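Local coordinates for centrosome-associated zinc finger protein Cp190 (PDB 6ER1) that organises chromatin domains and their boundaries, being recruited by insulator DNA-binding proteins, and forms homodimers through its N-terminal BTB domain, the part described here, at residues 26-30 / 31-35; 87-90 / 91-95. All blocks are in the same frame, centred on the assembly; numbering follows the deposited sequence.

Contact 1: 26-30 / 31-35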
# COMPACT_ATOMS: atom_id res chain seq x y z
N GLN A 26 6.26 5.00 2.67
CA GLN A 26 7.53 5.61 2.19
C GLN A 26 8.71 4.97 2.90
O GLN A 26 9.72 4.65 2.27
CB GLN A 26 7.44 7.09 2.40
CG GLN A 26 6.55 7.74 1.37
CD GLN A 26 6.09 9.11 1.76
OE1 GLN A 26 6.63 9.73 2.69
NE2 GLN A 26 5.11 9.62 1.03
N ASN A 27 8.59 4.76 4.22
CA ASN A 27 9.62 4.06 4.95
C ASN A 27 9.86 2.66 4.43
O ASN A 27 10.99 2.22 4.29
CB ASN A 27 9.32 4.08 6.43
CG ASN A 27 10.38 3.37 7.25
OD1 ASN A 27 11.55 3.80 7.25
ND2 ASN A 27 10.00 2.29 7.93
N PHE A 28 8.79 1.93 4.17
CA PHE A 28 8.95 0.61 3.59
C PHE A 28 9.70 0.62 2.23
O PHE A 28 10.51 -0.27 1.93
CB PHE A 28 7.60 -0.08 3.41
CG PHE A 28 6.87 -0.40 4.70
CD1 PHE A 28 7.54 -0.64 5.91
CD2 PHE A 28 5.49 -0.41 4.68
CE1 PHE A 28 6.83 -0.93 7.06
CE2 PHE A 28 4.78 -0.74 5.82
CZ PHE A 28 5.44 -0.98 7.00
N PHE A 29 9.35 1.58 1.40
CA PHE A 29 10.01 1.76 0.12
C PHE A 29 11.49 2.04 0.29
O PHE A 29 12.31 1.38 -0.34
CB PHE A 29 9.31 2.87 -0.67
CG PHE A 29 9.95 3.22 -2.00
CD1 PHE A 29 10.21 2.26 -2.94
CD2 PHE A 29 10.08 4.53 -2.34
CE1 PHE A 29 10.71 2.58 -4.16
CE2 PHE A 29 10.60 4.88 -3.56
CZ PHE A 29 10.94 3.91 -4.48
N ASN A 30 11.83 2.92 1.23
CA ASN A 30 13.23 3.27 1.47
C ASN A 30 14.03 2.08 1.99
O ASN A 30 15.18 1.94 1.64
CB ASN A 30 13.30 4.42 2.47
CG ASN A 30 12.70 5.72 1.96
OD1 ASN A 30 12.51 5.91 0.77
ND2 ASN A 30 12.36 6.61 2.88
N LYS A 31 13.39 1.19 2.76
CA LYS A 31 14.08 0.04 3.38
C LYS A 31 13.91 -1.24 2.53
O LYS A 31 14.45 -2.28 2.88
CB LYS A 31 13.48 -0.20 4.79
CG LYS A 31 13.71 0.93 5.79
CD LYS A 31 15.12 0.97 6.34
CE LYS A 31 15.43 2.29 7.03
NZ LYS A 31 14.48 2.62 8.13
N THR A 32 13.14 -1.16 1.43
CA THR A 32 12.74 -2.29 0.55
C THR A 32 12.03 -3.40 1.30
O THR A 32 12.27 -4.59 1.06
CB THR A 32 13.90 -2.87 -0.29
OG1 THR A 32 14.65 -3.79 0.51
CG2 THR A 32 14.73 -1.76 -0.82
N ASP A 33 11.18 -3.00 2.24
CA ASP A 33 10.34 -3.92 3.02
C ASP A 33 9.07 -4.16 2.26
O ASP A 33 8.42 -3.20 1.82
CB ASP A 33 10.02 -3.32 4.38
CG ASP A 33 11.21 -3.28 5.31
OD1 ASP A 33 12.08 -4.16 5.20
OD2 ASP A 33 11.28 -2.37 6.17
N TYR A 34 8.72 -5.44 2.10
CA TYR A 34 7.48 -5.92 1.48
C TYR A 34 7.44 -5.66 -0.01
O TYR A 34 6.40 -5.85 -0.64
CB TYR A 34 6.17 -5.41 2.18
CG TYR A 34 6.24 -5.49 3.69
CD1 TYR A 34 6.19 -6.71 4.32
CD2 TYR A 34 6.50 -4.35 4.48
CE1 TYR A 34 6.32 -6.81 5.70
CE2 TYR A 34 6.63 -4.45 5.87
CZ TYR A 34 6.53 -5.70 6.47
OH TYR A 34 6.67 -5.87 7.84
N CYS A 35 8.59 -5.32 -0.61
CA CYS A 35 8.61 -5.10 -2.06
C CYS A 35 8.37 -6.42 -2.79
O CYS A 35 8.79 -7.49 -2.32
CB CYS A 35 9.88 -4.41 -2.51
SG CYS A 35 10.00 -2.69 -1.98
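The ring of Y34 meets that of F28 edge first: CE2 of Y34 sits over one face of F28, nearer its rim than its middle, and comes within 3.7 Å of F28 CE1. The planes stand 80° apart and the centroids 5.0 Å, a T-shaped stack that sets the weakly positive C-H edge of the tyrosine against the pi cloud of the phenylalanine. F28 reaches it with CG anti to its carbonyl carbon (chi1 -65°), while CB of D33 lies obliquely against F28 CD1. A lysine in place of F28 has no flat face, which would probably leave the edge of Y34 without its aromatic partner and bring a charge into a buried place. The chain between the rings turns in a Schellman motif, which ends helix 17-31 of this BTB/POZ domain: T32 has positive phi, D33 N reaches back to F28 O at 2.8 Å, and T32 N bonds F29 O. On the outer surface K31 bends at chi2 and chi4 to bring NZ to OD1 of N27, 3.3 Å away, in the carbonyl plane and on a lone pair; one turn of helix separates the two, and an asparagine offers the lysine a neutral acceptor. The T32 hydroxyl turns back on the chain, OG1 donating to K31 O at 2.8 Å. Tyrosine suits position 34 because its ring packs on F28 while its OH hydrogen-bonds N62 of the second subunit, whose L52 also packs on F28.

Contact 2: 87-90 / 91-95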
# COMPACT_ATOMS: atom_id res chain seq x y z
N VAL A 87 12.54 6.55 -12.25
CA VAL A 87 12.79 6.95 -10.87
C VAL A 87 11.96 8.14 -10.40
O VAL A 87 11.26 8.01 -9.36
CB VAL A 87 14.32 7.15 -10.61
CG1 VAL A 87 14.55 7.83 -9.28
CG2 VAL A 87 15.01 5.80 -10.68
N PRO A 88 11.84 9.21 -11.20
CA PRO A 88 10.99 10.32 -10.75
C PRO A 88 9.49 9.89 -10.71
O PRO A 88 8.78 10.37 -9.81
CB PRO A 88 11.23 11.45 -11.76
CG PRO A 88 12.35 11.02 -12.54
CD PRO A 88 12.73 9.62 -12.31
N ILE A 89 9.08 9.11 -11.71
CA ILE A 89 7.64 8.68 -11.74
C ILE A 89 7.33 7.81 -10.53
O ILE A 89 6.28 8.02 -9.88
CB ILE A 89 7.34 8.04 -13.06
CG1 ILE A 89 7.33 9.12 -14.14
CG2 ILE A 89 5.95 7.36 -13.01
CD1 ILE A 89 7.21 8.62 -15.54
N VAL A 90 8.17 6.84 -10.22
CA VAL A 90 7.92 6.00 -9.05
C VAL A 90 7.93 6.83 -7.78
O VAL A 90 7.09 6.65 -6.87
CB VAL A 90 8.91 4.82 -8.98
CG1 VAL A 90 8.88 4.11 -7.62
CG2 VAL A 90 8.64 3.82 -10.07
N ASN A 91 8.88 7.77 -7.64
CA ASN A 91 8.86 8.59 -6.45
C ASN A 91 7.56 9.42 -6.31
O ASN A 91 7.02 9.61 -5.19
CB ASN A 91 10.09 9.49 -6.38
CG ASN A 91 11.39 8.75 -6.06
OD1 ASN A 91 11.39 7.72 -5.42
ND2 ASN A 91 12.51 9.33 -6.43
N PHE A 92 7.05 9.89 -7.44
CA PHE A 92 5.74 10.55 -7.51
C PHE A 92 4.64 9.60 -7.02
O PHE A 92 3.78 10.01 -6.20
CB PHE A 92 5.42 11.05 -8.91
CG PHE A 92 4.02 11.51 -9.10
CD1 PHE A 92 3.54 12.67 -8.57
CD2 PHE A 92 3.16 10.65 -9.72
CE1 PHE A 92 2.21 13.01 -8.71
CE2 PHE A 92 1.82 10.99 -9.87
CZ PHE A 92 1.36 12.18 -9.38
N MET A 93 4.68 8.35 -7.47
CA MET A 93 3.60 7.42 -7.04
C MET A 93 3.57 7.23 -5.54
O MET A 93 2.48 7.07 -4.93
CB MET A 93 3.75 6.08 -7.71
CG MET A 93 3.55 6.12 -9.18
SD MET A 93 4.15 4.58 -9.90
CE MET A 93 3.32 4.57 -11.32
N TYR A 94 4.72 7.28 -4.87
CA TYR A 94 4.81 7.13 -3.41
C TYR A 94 4.49 8.39 -2.61
O TYR A 94 4.13 8.31 -1.43
CB TYR A 94 6.18 6.61 -2.98
CG TYR A 94 6.37 5.12 -3.17
CD1 TYR A 94 6.77 4.59 -4.37
CD2 TYR A 94 6.07 4.23 -2.14
CE1 TYR A 94 6.90 3.22 -4.56
CE2 TYR A 94 6.20 2.87 -2.31
CZ TYR A 94 6.60 2.35 -3.52
OH TYR A 94 6.78 1.01 -3.69
N THR A 95 4.57 9.54 -3.25
CA THR A 95 4.55 10.80 -2.51
C THR A 95 3.57 11.87 -2.94
O THR A 95 3.20 12.71 -2.11
CB THR A 95 5.94 11.50 -2.53
OG1 THR A 95 6.27 11.91 -3.84
CG2 THR A 95 7.05 10.61 -1.99
O HOH W 1 12.12 5.96 -7.35
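N91 lies alongside V87, one helical turn earlier, and V87 O is used twice: N91 N donates to it at 2.9 Å with a nearly straight N-H (166°), and a water donates to it at 3.0 Å. The same water gives a weak hydrogen bond to N91 OD1, so the asparagine amide and the backbone carbonyl share one solvent molecule, a role for which a short polar side chain is well suited. P88 has no N-H to give, and the helix is kinked there, yet its carbonyl still accepts from F92 N at 3.0 Å. These bonds belong to the last turns of helix 83-95, a central helix of the BTB fold, where M93 N to I89 O and Y94 N to V90 O continue the pattern. On the side facing helix 17-31, V90 CG1 lies 3.8 Å from Y94 CE1, and V90 O meets the edge of the tyrosine ring in its plane; I89 and F92 turn to helix 118-124. The phenol of Y94 reaches H50, its OH hydrogen-bonded to ND1. At the helix end T95 OG1 donates to N91 O at 2.8 Å from above the carbonyl plane, and also bonds T97 N; M93 O accepts from W17 NE1 of the second subunit.

In the fold
From the N terminus, helix 17-31 ends in contact 1, whose turn redirects the chain toward strand 37-40. The chain then runs through strands 37-40 and 46-49, helices 51-57 and 60-67, and the remaining strands of the sheet before contact 2 in helix 83-95. The two contacts follow in series, neither nested nor crossed, and each spans only neighbouring turns, so neither closes a long loop. They nevertheless touch: F29 stacks on Y94 and packs against N91, while Q26 NE2 probably hydrogen-bonds Y94 O, joining the ends of the two helices. H50 links them further, bonding D33 O and Y94 OH. Both also meet the second subunit, at different residues, consistent with the BTB homodimer.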